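11S globulin subunit beta (Cucurbita maxima, PDB 2E9Q) serves as a seed storage globulin of pumpkin, a nutrient reservoir built from two cupin domains. Local coordinates at residues 49-54 against 65-70; 78-83 against 175-180; 359-364 against 381-386. One frame throughout, in Å; residues are numbered along the deposited sequence. Where two conformers were deposited one is given.

Contact 1. Residues 49-54 against 65-70; sequences EVWDQD and MIRHTI
Met65 CG packs against one face of the Trp51 indole, 3.8 Å from the centroid of the six-membered ring, a CH-pi contact. The sulfur sits farther out above the ring, as a distant Met-aromatic contact. Both hold for one of the two modelled conformers of Met65. Its backbone O accepts from Trp51 N at 3.0 Å. A water bridges Met65 N and Trp51 O. Trp51 NE1 is bonded to Gln35 O.

Ile66 faces Val50 in a non-hydrogen-bonded antiparallel pair. Their apolar branches meet loosely, CG1 of Ile66 4.3 Å from CG2 of Val50. Strands 46-50 and 63-70 are neighbours in an antiparallel sheet of the N-terminal cupin domain, a beta-barrel fold.

Arg67 and Glu49 form the next, hydrogen-bonded pair. Arg67 N reaches Glu49 O at 2.8 Å, and Glu49 N reaches Arg67 O at 2.9 Å. Arg67 CG stands anti to the backbone N (chi1 177°), and a bend farther out brings NE and NH1 alongside the Glu49 carboxylate. The NE salt bridge to OE1 (2.9 Å) is bent (139°) and out of the carboxylate plane; NH1 adds weaker bonds. Arg40 also grips this carboxylate. The guanidinium is fixed by Glu49 at its edge, Trp51 CH2 over a face (planes 59° apart) and Tyr348 OH on NH2. Thr69 OG1 joins by a water that also touches Glu49 OE1.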
ATOM      1  N   GLU A  49      22.996  17.524  10.626  1.00 34.88           N
ATOM      2  CA  GLU A  49      21.938  17.899  11.538  1.00 41.27           C
ATOM      3  C   GLU A  49      20.690  17.073  11.201  1.00 47.52           C
ATOM      4  O   GLU A  49      20.382  16.850  10.015  1.00 37.49           O
ATOM      5  CB  GLU A  49      21.651  19.392  11.400  1.00 40.18           C
ATOM      6  CG  GLU A  49      22.818  20.285  11.838  1.00 51.11           C
ATOM      7  CD  GLU A  49      22.534  21.755  11.606  1.00 52.77           C
ATOM      8  OE1 GLU A  49      22.671  22.221  10.454  1.00 53.09           O
ATOM      9  OE2 GLU A  49      22.151  22.440  12.575  1.00 57.69           O
ATOM     10  N   VAL A  50      19.985  16.617  12.239  1.00 40.36           N
ATOM     11  CA  VAL A  50      18.786  15.802  12.058  1.00 39.22           C
ATOM     12  C   VAL A  50      17.582  16.345  12.813  1.00 40.92           C
ATOM     13  O   VAL A  50      17.700  16.753  13.971  1.00 41.73           O
ATOM     14  CB  VAL A  50      19.041  14.358  12.517  1.00 39.97           C
ATOM     15  CG1 VAL A  50      17.838  13.497  12.212  1.00 41.17           C
ATOM     16  CG2 VAL A  50      20.280  13.803  11.822  1.00 46.81           C
ATOM     17  N   TRP A  51      16.425  16.365  12.155  1.00 38.31           N
ATOM     18  CA  TRP A  51      15.214  16.850  12.798  1.00 41.17           C
ATOM     19  C   TRP A  51      14.619  15.724  13.650  1.00 39.66           C
ATOM     20  O   TRP A  51      15.072  14.577  13.579  1.00 39.77           O
ATOM     21  CB  TRP A  51      14.201  17.350  11.764  1.00 38.68           C
ATOM     22  CG  TRP A  51      14.389  18.790  11.373  1.00 40.11           C
ATOM     23  CD1 TRP A  51      13.585  19.847  11.709  1.00 34.81           C
ATOM     24  CD2 TRP A  51      15.428  19.327  10.540  1.00 35.93           C
ATOM     25  NE1 TRP A  51      14.054  21.007  11.129  1.00 40.71           N
ATOM     26  CE2 TRP A  51      15.183  20.715  10.407  1.00 40.26           C
ATOM     27  CE3 TRP A  51      16.541  18.768   9.891  1.00 37.69           C
ATOM     28  CZ2 TRP A  51      16.015  21.558   9.646  1.00 48.04           C
ATOM     29  CZ3 TRP A  51      17.369  19.607   9.135  1.00 43.98           C
ATOM     30  CH2 TRP A  51      17.099  20.987   9.023  1.00 40.10           C
ATOM     31  N   ASP A  52      13.620  16.053  14.460  1.00 38.17           N
ATOM     32  CA  ASP A  52      13.021  15.062  15.352  1.00 39.81           C
ATOM     33  C   ASP A  52      12.027  14.141  14.670  1.00 32.52           C
ATOM     34  O   ASP A  52      10.893  14.517  14.439  1.00 37.47           O
ATOM     35  CB  ASP A  52      12.350  15.757  16.537  1.00 43.38           C
ATOM     36  CG  ASP A  52      11.793  14.769  17.554  1.00 50.28           C
ATOM     37  OD1 ASP A  52      12.314  13.640  17.659  1.00 50.39           O
ATOM     38  OD2 ASP A  52      10.839  15.131  18.262  1.00 54.14           O
ATOM     39  N   GLN A  53      12.471  12.929  14.360  1.00 38.30           N
ATOM     40  CA  GLN A  53      11.627  11.940  13.705  1.00 51.81           C
ATOM     41  C   GLN A  53      10.338  11.691  14.498  1.00 52.84           C
ATOM     42  O   GLN A  53       9.275  11.478  13.907  1.00 45.55           O
ATOM     43  CB  GLN A  53      12.393  10.625  13.534  1.00 47.67           C
ATOM     44  CG  GLN A  53      13.350  10.337  14.683  1.00 66.31           C
ATOM     45  CD  GLN A  53      14.648  11.129  14.562  1.00 73.22           C
ATOM     46  OE1 GLN A  53      15.562  10.734  13.834  1.00 82.51           O
ATOM     47  NE2 GLN A  53      14.727  12.259  15.260  1.00 81.26           N
ATOM     48  N   ASP A  54      10.427  11.732  15.827  1.00 49.79           N
ATOM     49  CA  ASP A  54       9.243  11.508  16.657  1.00 45.00           C
ATOM     50  C   ASP A  54       8.335  12.733  16.799  1.00 41.64           C
ATOM     51  O   ASP A  54       7.354  12.708  17.543  1.00 43.99           O
ATOM     52  CB  ASP A  54       9.650  10.977  18.034  1.00 55.27           C
ATOM     53  CG  ASP A  54      10.470   9.702  17.947  1.00 60.52           C
ATOM     54  OD1 ASP A  54      10.043   8.747  17.260  1.00 61.10           O
ATOM     55  OD2 ASP A  54      11.551   9.653  18.574  1.00 79.65           O
ATOM     56  N   MET A  65      14.037  14.532   8.183  1.00 46.79           N
ATOM     57  CA  MET A  65      14.736  15.647   7.551  1.00 40.97           C
ATOM     58  C   MET A  65      16.166  15.676   8.080  1.00 45.06           C
ATOM     59  O   MET A  65      16.398  15.617   9.291  1.00 50.15           O
ATOM     60  CB  MET A  65      14.041  16.969   7.880  0.50 45.58           C
ATOM     61  CG  MET A  65      14.512  18.162   7.047  0.50 40.77           C
ATOM     62  SD  MET A  65      13.920  18.100   5.341  0.50 56.03           S
ATOM     63  CE  MET A  65      12.178  18.327   5.598  0.50 47.28           C
ATOM     64  N   ILE A  66      17.121  15.766   7.165  1.00 43.37           N
ATOM     65  CA  ILE A  66      18.531  15.795   7.509  1.00 33.31           C
ATOM     66  C   ILE A  66      19.193  16.904   6.702  1.00 41.16           C
ATOM     67  O   ILE A  66      18.838  17.133   5.541  1.00 40.02           O
ATOM     68  CB  ILE A  66      19.189  14.460   7.152  1.00 39.97           C
ATOM     69  CG1 ILE A  66      18.509  13.340   7.933  1.00 48.14           C
ATOM     70  CG2 ILE A  66      20.681  14.501   7.432  1.00 40.72           C
ATOM     71  CD1 ILE A  66      19.004  11.965   7.572  1.00 53.84           C
ATOM     72  N   ARG A  67      20.129  17.616   7.325  1.00 46.20           N
ATOM     73  CA  ARG A  67      20.848  18.679   6.633  1.00 39.11           C
ATOM     74  C   ARG A  67      22.335  18.405   6.766  1.00 49.91           C
ATOM     75  O   ARG A  67      22.870  18.260   7.871  1.00 44.57           O
ATOM     76  CB  ARG A  67      20.506  20.060   7.203  1.00 40.67           C
ATOM     77  CG  ARG A  67      21.303  21.216   6.559  1.00 41.13           C
ATOM     78  CD  ARG A  67      20.727  22.579   6.930  1.00 39.86           C
ATOM     79  NE  ARG A  67      20.662  22.750   8.380  1.00 44.51           N
ATOM     80  CZ  ARG A  67      19.934  23.670   9.005  1.00 45.03           C
ATOM     81  NH1 ARG A  67      19.951  23.731  10.330  1.00 53.77           N
ATOM     82  NH2 ARG A  67      19.186  24.526   8.318  1.00 48.29           N
ATOM     83  N   HIS A  68      22.998  18.306   5.622  1.00 45.43           N
ATOM     84  CA  HIS A  68      24.420  18.050   5.596  1.00 39.17           C
ATOM     85  C   HIS A  68      25.163  19.304   5.186  1.00 44.78           C
ATOM     86  O   HIS A  68      24.777  19.999   4.252  1.00 44.74           O
ATOM     87  CB  HIS A  68      24.739  16.936   4.605  1.00 49.23           C
ATOM     88  CG  HIS A  68      24.425  15.563   5.107  1.00 44.58           C
ATOM     89  ND1 HIS A  68      23.756  14.628   4.348  1.00 43.06           N
ATOM     90  CD2 HIS A  68      24.752  14.943   6.264  1.00 40.78           C
ATOM     91  CE1 HIS A  68      23.688  13.490   5.015  1.00 46.54           C
ATOM     92  NE2 HIS A  68      24.287  13.655   6.182  1.00 47.77           N
ATOM     93  N   THR A  69      26.238  19.594   5.899  1.00 47.33           N
ATOM     94  CA  THR A  69      27.050  20.751   5.589  1.00 44.87           C
ATOM     95  C   THR A  69      28.434  20.200   5.346  1.00 48.68           C
ATOM     96  O   THR A  69      29.126  19.786   6.277  1.00 50.30           O
ATOM     97  CB  THR A  69      27.056  21.751   6.747  1.00 47.51           C
ATOM     98  OG1 THR A  69      25.756  22.356   6.848  1.00 47.19           O
ATOM     99  CG2 THR A  69      28.094  22.831   6.507  1.00 48.53           C
ATOM    100  N   ILE A  70      28.825  20.174   4.078  1.00 45.60           N
ATOM    101  CA  ILE A  70      30.114  19.634   3.701  1.00 43.40           C
ATOM    102  C   ILE A  70      31.053  20.750   3.300  1.00 48.87           C
ATOM    103  O   ILE A  70      30.762  21.551   2.406  1.00 49.03           O
ATOM    104  CB  ILE A  70      29.947  18.627   2.548  1.00 54.45           C
ATOM    105  CG1 ILE A  70      28.900  17.583   2.956  1.00 46.12           C
ATOM    106  CG2 ILE A  70      31.287  17.948   2.227  1.00 49.06           C
ATOM    107  CD1 ILE A  70      28.463  16.692   1.836  1.00 45.51           C
TER
HETATM  108  O   HOH W   1      24.102  20.674   8.323  1.00 40.00           O
HETATM  109  O   HOH W   2      14.065  13.440  10.997  1.00 38.96           O

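Contact 2. Residues 78-83 against 175-180; sequences PGFSNA and RKFYLA
Phe80 and Phe177 hold the middle of this contact through their backbones. Phe177 N donates to Phe80 O at 2.6 Å, and Phe80 N donates back to Phe177 O at 2.8 Å. Beyond them, Leu179 N bonds to Pro78 O (2.9 Å), and Asn82 N makes a weak bond to Arg175 O. Gly79 pairs with Tyr178 and Ser81 with Lys176, both as non-hydrogen-bonded pairs. The fit is close at Gly79, where CA comes within 2.9 Å of Phe177 O.

One side-chain bond continues the ladder past the strand end. Asn82 OD1 accepts from Arg175 N at 2.9 Å, with the donor well above the amide carbonyl plane. The first torsion of Asn82 (chi1 63°) places CG between the backbone N and the carbonyl carbon, which turns the amide toward Arg175. Asn82 ND2 is taken up by Tyr173 O. On the face shared by Lys176 and Tyr178, NZ of the lysine is weakly bonded to OH of the tyrosine. Tyr429 OH of a neighbouring subunit is bonded to Leu179 O.

The two strands lie antiparallel in a curled sheet of the N-terminal cupin barrel. Strand 176-178 lines one edge of strand 74-81, and strand 145-149 pairs with strand 74-81 as well.

The apolar contact lies on the face of Phe80 and Phe177. Phe177 CB sits over the Phe80 ring, 3.5 Å from its centroid, as a CH-pi contact. The ring planes are nearly parallel (5°), but the centroids of Phe80 and Phe177 are 5.0 Å apart and little of one ring lies over the other. Leu179 CD2 meets the edge of the Phe80 ring at CE1 (3.7 Å). Tyr339 of the same neighbouring subunit stacks with Phe80.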
ATOM      1  N   PRO A  78      29.872   6.895   1.112  1.00 49.32           N
ATOM      2  CA  PRO A  78      28.737   6.175   0.526  1.00 56.25           C
ATOM      3  C   PRO A  78      27.974   5.264   1.470  1.00 45.91           C
ATOM      4  O   PRO A  78      28.554   4.547   2.280  1.00 46.89           O
ATOM      5  CB  PRO A  78      29.375   5.382  -0.613  1.00 55.64           C
ATOM      6  CG  PRO A  78      30.717   5.056  -0.068  1.00 57.37           C
ATOM      7  CD  PRO A  78      31.145   6.371   0.585  1.00 46.91           C
ATOM      8  N   GLY A  79      26.659   5.302   1.340  1.00 40.65           N
ATOM      9  CA  GLY A  79      25.811   4.453   2.140  1.00 44.10           C
ATOM     10  C   GLY A  79      24.462   4.356   1.457  1.00 44.53           C
ATOM     11  O   GLY A  79      24.196   5.094   0.501  1.00 47.39           O
ATOM     12  N   PHE A  80      23.620   3.441   1.921  1.00 42.73           N
ATOM     13  CA  PHE A  80      22.285   3.286   1.352  1.00 43.50           C
ATOM     14  C   PHE A  80      21.290   3.177   2.494  1.00 44.29           C
ATOM     15  O   PHE A  80      21.652   2.751   3.584  1.00 45.95           O
ATOM     16  CB  PHE A  80      22.194   2.044   0.447  1.00 32.73           C
ATOM     17  CG  PHE A  80      22.644   0.762   1.092  1.00 38.36           C
ATOM     18  CD1 PHE A  80      23.990   0.416   1.123  1.00 40.76           C
ATOM     19  CD2 PHE A  80      21.717  -0.120   1.643  1.00 42.85           C
ATOM     20  CE1 PHE A  80      24.410  -0.790   1.688  1.00 39.88           C
ATOM     21  CE2 PHE A  80      22.127  -1.323   2.209  1.00 35.35           C
ATOM     22  CZ  PHE A  80      23.475  -1.659   2.231  1.00 37.87           C
ATOM     23  N   SER A  81      20.044   3.567   2.246  1.00 46.33           N
ATOM     24  CA  SER A  81      19.012   3.507   3.274  1.00 48.41           C
ATOM     25  C   SER A  81      17.732   2.807   2.822  1.00 50.03           C
ATOM     26  O   SER A  81      17.479   2.643   1.617  1.00 44.07           O
ATOM     27  CB  SER A  81      18.689   4.916   3.787  1.00 40.58           C
ATOM     28  OG  SER A  81      18.472   5.818   2.725  1.00 52.99           O
ATOM     29  N   ASN A  82      16.924   2.415   3.809  1.00 43.01           N
ATOM     30  CA  ASN A  82      15.673   1.702   3.579  1.00 41.07           C
ATOM     31  C   ASN A  82      14.552   2.583   3.059  1.00 38.96           C
ATOM     32  O   ASN A  82      13.467   2.098   2.784  1.00 44.31           O
ATOM     33  CB  ASN A  82      15.225   1.024   4.878  1.00 43.86           C
ATOM     34  CG  ASN A  82      14.921   2.025   5.993  1.00 48.81           C
ATOM     35  OD1 ASN A  82      15.555   3.076   6.095  1.00 48.34           O
ATOM     36  ND2 ASN A  82      13.961   1.688   6.842  1.00 44.20           N
ATOM     37  N   ALA A  83      14.816   3.873   2.917  1.00 39.66           N
ATOM     38  CA  ALA A  83      13.801   4.800   2.445  1.00 50.10           C
ATOM     39  C   ALA A  83      14.290   5.648   1.277  1.00 45.72           C
ATOM     40  O   ALA A  83      15.473   5.962   1.188  1.00 43.59           O
ATOM     41  CB  ALA A  83      13.359   5.705   3.594  1.00 46.51           C
ATOM     42  N   ARG A 175      17.051   3.968   8.408  1.00 41.15           N
ATOM     43  CA  ARG A 175      18.293   3.239   8.623  1.00 36.58           C
ATOM     44  C   ARG A 175      19.251   3.541   7.467  1.00 47.24           C
ATOM     45  O   ARG A 175      18.874   3.445   6.301  1.00 39.55           O
ATOM     46  CB  ARG A 175      18.019   1.731   8.671  0.50 38.55           C
ATOM     47  CG  ARG A 175      17.001   1.287   9.716  0.50 46.84           C
ATOM     48  CD  ARG A 175      16.843  -0.228   9.723  0.50 49.18           C
ATOM     49  NE  ARG A 175      16.051  -0.721  10.851  0.50 44.12           N
ATOM     50  CZ  ARG A 175      14.764  -0.447  11.047  0.50 50.29           C
ATOM     51  NH1 ARG A 175      14.104   0.323  10.192  0.50 40.26           N
ATOM     52  NH2 ARG A 175      14.134  -0.950  12.104  0.50 46.95           N
ATOM     53  N   LYS A 176      20.486   3.919   7.772  1.00 46.39           N
ATOM     54  CA  LYS A 176      21.436   4.152   6.700  1.00 42.40           C
ATOM     55  C   LYS A 176      22.644   3.239   6.875  1.00 40.41           C
ATOM     56  O   LYS A 176      23.315   3.261   7.905  1.00 46.13           O
ATOM     57  CB  LYS A 176      21.861   5.622   6.618  1.00 45.54           C
ATOM     58  CG  LYS A 176      22.667   5.890   5.349  1.00 37.47           C
ATOM     59  CD  LYS A 176      22.872   7.348   5.016  1.00 41.17           C
ATOM     60  CE  LYS A 176      23.886   7.468   3.873  1.00 42.97           C
ATOM     61  NZ  LYS A 176      24.168   8.862   3.489  1.00 40.16           N
ATOM     62  N   PHE A 177      22.891   2.414   5.861  1.00 40.05           N
ATOM     63  CA  PHE A 177      23.997   1.455   5.844  1.00 39.70           C
ATOM     64  C   PHE A 177      25.214   2.047   5.128  1.00 46.04           C
ATOM     65  O   PHE A 177      25.209   2.203   3.900  1.00 45.28           O
ATOM     66  CB  PHE A 177      23.578   0.161   5.117  1.00 41.99           C
ATOM     67  CG  PHE A 177      22.355  -0.504   5.694  1.00 37.12           C
ATOM     68  CD1 PHE A 177      21.099   0.084   5.570  1.00 38.48           C
ATOM     69  CD2 PHE A 177      22.460  -1.708   6.379  1.00 38.08           C
ATOM     70  CE1 PHE A 177      19.962  -0.520   6.125  1.00 33.75           C
ATOM     71  CE2 PHE A 177      21.323  -2.320   6.940  1.00 36.54           C
ATOM     72  CZ  PHE A 177      20.079  -1.719   6.809  1.00 35.52           C
ATOM     73  N   TYR A 178      26.255   2.356   5.893  1.00 44.51           N
ATOM     74  CA  TYR A 178      27.475   2.930   5.342  1.00 42.47           C
ATOM     75  C   TYR A 178      28.468   1.861   4.913  1.00 43.75           C
ATOM     76  O   TYR A 178      28.667   0.866   5.615  1.00 47.53           O
ATOM     77  CB  TYR A 178      28.140   3.867   6.368  1.00 40.68           C
ATOM     78  CG  TYR A 178      27.516   5.238   6.419  1.00 41.60           C
ATOM     79  CD1 TYR A 178      26.447   5.525   7.275  1.00 42.25           C
ATOM     80  CD2 TYR A 178      27.963   6.242   5.569  1.00 53.87           C
ATOM     81  CE1 TYR A 178      25.840   6.791   7.270  1.00 46.00           C
ATOM     82  CE2 TYR A 178      27.369   7.497   5.553  1.00 50.03           C
ATOM     83  CZ  TYR A 178      26.314   7.769   6.399  1.00 43.19           C
ATOM     84  OH  TYR A 178      25.756   9.027   6.339  1.00 49.90           O
ATOM     85  N   LEU A 179      29.091   2.069   3.756  1.00 43.28           N
ATOM     86  CA  LEU A 179      30.073   1.116   3.246  1.00 47.08           C
ATOM     87  C   LEU A 179      31.466   1.351   3.832  1.00 46.02           C
ATOM     88  O   LEU A 179      32.292   0.441   3.854  1.00 47.64           O
ATOM     89  CB  LEU A 179      30.157   1.185   1.721  1.00 42.46           C
ATOM     90  CG  LEU A 179      28.885   0.974   0.886  1.00 54.82           C
ATOM     91  CD1 LEU A 179      29.293   0.605  -0.531  1.00 58.51           C
ATOM     92  CD2 LEU A 179      28.034  -0.126   1.471  1.00 52.92           C
ATOM     93  N   ALA A 180      31.729   2.567   4.305  1.00 48.83           N
ATOM     94  CA  ALA A 180      33.038   2.881   4.884  1.00 45.90           C
ATOM     95  C   ALA A 180      32.957   3.821   6.075  1.00 48.43           C
ATOM     96  O   ALA A 180      31.919   4.430   6.331  1.00 43.04           O
ATOM     97  CB  ALA A 180      33.940   3.491   3.828  1.00 44.27           C
TER

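Contact 3. Residues 359-364 against 381-386; sequences VDNFGQ and QNFVVI
Val359 and Val384 form the tight part of this contact, a hydrogen-bonded antiparallel pair. Val359 N donates to Val384 O at 2.9 Å. Val384 N returns a more bent bond to Val359 O (3.1 Å, 136°). Next to this pair, CB of Asp360 lies over one face of the Phe383 ring, 3.8 Å from CE1, as a CH-pi contact. Asn361 ND2 merely comes near the ring, 4.5 Å from Phe383 CE2.

Past Asp360 the first segment turns away from the second. Residues Asp360 to Gly363 form a type I beta turn, which links strands 353-359 and 365-372 as a beta hairpin. With Asp360 CG between the backbone N and the carbonyl carbon (chi1 67°), the carboxylate folds back over the turn. There OD2 accepts from Phe362 N, an Asx turn, and from Gln364 N, each at 2.8 Å. The two donors come from opposite faces of the carboxylate plane. An alanine here would keep CB over Phe383, but Phe362 N and Gln364 N would probably lose their shared acceptor and the turn would be held less firmly.

The far side of the turn is loose only with respect to 381-386, which Phe362 and Gln364 do not touch. The Phe362 backbone is hydrogen-bonded to a neighbouring subunit, whose Gly189 packs on Phe362 and Lys205 on Gln364. Within the chain, Val366 of strand 365-372 touches both Asp360 and Phe383, Val358 of strand 353-359 also packs on Phe383, and strand 334-340 flanks strand 384-390 through the bond between Val385 and His338.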
ATOM      1  N   VAL A 359      -5.149  25.513   8.893  1.00 44.75           N
ATOM      2  CA  VAL A 359      -6.429  25.209   9.506  1.00 41.47           C
ATOM      3  C   VAL A 359      -6.830  23.775   9.228  1.00 49.14           C
ATOM      4  O   VAL A 359      -6.561  23.241   8.147  1.00 45.92           O
ATOM      5  CB  VAL A 359      -7.525  26.172   8.982  1.00 42.59           C
ATOM      6  CG1 VAL A 359      -8.873  25.814   9.574  1.00 42.25           C
ATOM      7  CG2 VAL A 359      -7.159  27.610   9.338  1.00 43.88           C
ATOM      8  N   ASP A 360      -7.477  23.142  10.202  1.00 45.68           N
ATOM      9  CA  ASP A 360      -7.881  21.757  10.028  1.00 38.66           C
ATOM     10  C   ASP A 360      -9.351  21.609   9.689  1.00 40.01           C
ATOM     11  O   ASP A 360     -10.036  22.594   9.413  1.00 41.60           O
ATOM     12  CB  ASP A 360      -7.513  20.932  11.268  1.00 48.64           C
ATOM     13  CG  ASP A 360      -8.313  21.323  12.512  1.00 53.10           C
ATOM     14  OD1 ASP A 360      -7.893  20.896  13.603  1.00 47.52           O
ATOM     15  OD2 ASP A 360      -9.351  22.031  12.405  1.00 45.30           O
ATOM     16  N   ASN A 361      -9.822  20.368   9.682  1.00 38.89           N
ATOM     17  CA  ASN A 361     -11.206  20.064   9.344  1.00 43.58           C
ATOM     18  C   ASN A 361     -12.218  20.542  10.386  1.00 46.92           C
ATOM     19  O   ASN A 361     -13.426  20.570  10.123  1.00 45.10           O
ATOM     20  CB  ASN A 361     -11.358  18.559   9.114  1.00 45.32           C
ATOM     21  CG  ASN A 361     -10.918  17.737  10.318  1.00 45.48           C
ATOM     22  OD1 ASN A 361     -11.738  17.121  10.996  1.00 45.66           O
ATOM     23  ND2 ASN A 361      -9.627  17.728  10.585  1.00 38.38           N
ATOM     24  N   PHE A 362     -11.726  20.916  11.562  1.00 41.05           N
ATOM     25  CA  PHE A 362     -12.598  21.405  12.619  1.00 53.68           C
ATOM     26  C   PHE A 362     -12.657  22.904  12.477  1.00 50.73           C
ATOM     27  O   PHE A 362     -13.358  23.591  13.217  1.00 53.32           O
ATOM     28  CB  PHE A 362     -12.041  21.020  13.994  1.00 52.79           C
ATOM     29  CG  PHE A 362     -12.054  19.540  14.248  1.00 47.75           C
ATOM     30  CD1 PHE A 362     -13.254  18.847  14.303  1.00 54.39           C
ATOM     31  CD2 PHE A 362     -10.869  18.835  14.404  1.00 54.04           C
ATOM     32  CE1 PHE A 362     -13.273  17.471  14.512  1.00 59.34           C
ATOM     33  CE2 PHE A 362     -10.881  17.458  14.615  1.00 53.70           C
ATOM     34  CZ  PHE A 362     -12.086  16.778  14.668  1.00 52.75           C
ATOM     35  N   GLY A 363     -11.914  23.399  11.496  1.00 49.32           N
ATOM     36  CA  GLY A 363     -11.862  24.820  11.253  1.00 42.16           C
ATOM     37  C   GLY A 363     -10.992  25.483  12.295  1.00 46.14           C
ATOM     38  O   GLY A 363     -11.071  26.694  12.487  1.00 48.55           O
ATOM     39  N   GLN A 364     -10.164  24.693  12.972  1.00 42.08           N
ATOM     40  CA  GLN A 364      -9.273  25.231  13.999  1.00 45.24           C
ATOM     41  C   GLN A 364      -7.878  25.517  13.461  1.00 46.54           C
ATOM     42  O   GLN A 364      -7.380  24.827  12.567  1.00 42.29           O
ATOM     43  CB  GLN A 364      -9.135  24.259  15.183  1.00 51.35           C
ATOM     44  CG  GLN A 364     -10.389  24.090  16.035  1.00 69.02           C
ATOM     45  CD  GLN A 364     -10.903  25.411  16.587  1.00 75.22           C
ATOM     46  OE1 GLN A 364     -10.237  26.065  17.401  1.00 71.48           O
ATOM     47  NE2 GLN A 364     -12.092  25.815  16.137  1.00 71.00           N
ATOM     48  N   GLN A 381      -1.777  16.567   4.570  1.00 39.59           N
ATOM     49  CA  GLN A 381      -2.656  16.435   3.431  1.00 39.47           C
ATOM     50  C   GLN A 381      -4.035  17.003   3.793  1.00 43.81           C
ATOM     51  O   GLN A 381      -4.574  16.722   4.877  1.00 32.80           O
ATOM     52  CB  GLN A 381      -2.784  14.947   3.072  1.00 42.72           C
ATOM     53  CG  GLN A 381      -3.746  14.639   1.924  1.00 47.77           C
ATOM     54  CD  GLN A 381      -4.107  13.157   1.835  1.00 52.89           C
ATOM     55  OE1 GLN A 381      -4.817  12.741   0.923  1.00 46.21           O
ATOM     56  NE2 GLN A 381      -3.624  12.362   2.791  1.00 48.98           N
ATOM     57  N   ASN A 382      -4.573  17.815   2.884  1.00 36.91           N
ATOM     58  CA  ASN A 382      -5.890  18.447   3.011  1.00 42.77           C
ATOM     59  C   ASN A 382      -6.023  19.622   3.972  1.00 37.91           C
ATOM     60  O   ASN A 382      -7.060  20.285   3.988  1.00 43.27           O
ATOM     61  CB  ASN A 382      -6.965  17.416   3.376  1.00 46.91           C
ATOM     62  CG  ASN A 382      -7.062  16.298   2.373  1.00 55.10           C
ATOM     63  OD1 ASN A 382      -7.184  16.530   1.169  1.00 54.15           O
ATOM     64  ND2 ASN A 382      -7.013  15.065   2.866  1.00 63.47           N
ATOM     65  N   PHE A 383      -5.003  19.882   4.777  1.00 36.72           N
ATOM     66  CA  PHE A 383      -5.080  21.002   5.708  1.00 37.98           C
ATOM     67  C   PHE A 383      -4.905  22.297   4.909  1.00 44.78           C
ATOM     68  O   PHE A 383      -4.017  22.405   4.059  1.00 39.58           O
ATOM     69  CB  PHE A 383      -4.013  20.871   6.811  1.00 35.37           C
ATOM     70  CG  PHE A 383      -4.381  19.888   7.921  1.00 40.26           C
ATOM     71  CD1 PHE A 383      -3.920  20.095   9.232  1.00 39.44           C
ATOM     72  CD2 PHE A 383      -5.190  18.779   7.668  1.00 36.55           C
ATOM     73  CE1 PHE A 383      -4.260  19.221  10.267  1.00 43.07           C
ATOM     74  CE2 PHE A 383      -5.546  17.884   8.707  1.00 40.28           C
ATOM     75  CZ  PHE A 383      -5.077  18.109  10.008  1.00 36.85           C
ATOM     76  N   VAL A 384      -5.776  23.265   5.169  1.00 42.85           N
ATOM     77  CA  VAL A 384      -5.751  24.536   4.457  1.00 40.84           C
ATOM     78  C   VAL A 384      -4.634  25.435   4.951  1.00 45.27           C
ATOM     79  O   VAL A 384      -4.362  25.509   6.153  1.00 40.50           O
ATOM     80  CB  VAL A 384      -7.108  25.240   4.581  1.00 44.75           C
ATOM     81  CG1 VAL A 384      -7.125  26.489   3.733  1.00 33.94           C
ATOM     82  CG2 VAL A 384      -8.217  24.278   4.136  1.00 37.07           C
ATOM     83  N   VAL A 385      -3.984  26.127   4.022  1.00 37.01           N
ATOM     84  CA  VAL A 385      -2.868  26.963   4.405  1.00 42.46           C
ATOM     85  C   VAL A 385      -2.742  28.301   3.698  1.00 42.22           C
ATOM     86  O   VAL A 385      -3.171  28.470   2.552  1.00 51.15           O
ATOM     87  CB  VAL A 385      -1.535  26.178   4.240  1.00 43.27           C
ATOM     88  CG1 VAL A 385      -1.453  25.576   2.847  1.00 49.10           C
ATOM     89  CG2 VAL A 385      -0.342  27.089   4.475  1.00 45.23           C
ATOM     90  N   ILE A 386      -2.147  29.253   4.408  1.00 44.88           N
ATOM     91  CA  ILE A 386      -1.907  30.584   3.887  1.00 44.74           C
ATOM     92  C   ILE A 386      -0.508  30.987   4.304  1.00 46.72           C
ATOM     93  O   ILE A 386      -0.098  30.766   5.445  1.00 54.26           O
ATOM     94  CB  ILE A 386      -2.925  31.609   4.432  1.00 46.04           C
ATOM     95  CG1 ILE A 386      -4.323  31.274   3.906  1.00 39.01           C
ATOM     96  CG2 ILE A 386      -2.518  33.019   4.006  1.00 47.71           C
ATOM     97  CD1 ILE A 386      -5.414  32.249   4.330  1.00 46.35           C
TER

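How the contacts relate
Along the chain the three contacts follow in series; none crosses or encloses another. Contact 1 closes a short loop of ten residues, mostly the helix 56-61, and pairs neighbouring strands of the first cupin domain. Strand 74-81 follows strand 63-70, so contact 2 opens soon after. It closes a much longer excursion of 91 residues and joins two strands of the other sheet of that domain. The nearest atoms of contacts 1 and 2 are about 5 Å apart. Contact 3, in the second cupin domain, closes a loop of 16 residues with strands 365-372 and 376-379, tying a hairpin turn to strand 384-390. Its centre is about 36 Å from that of contact 2, across the chain's centre.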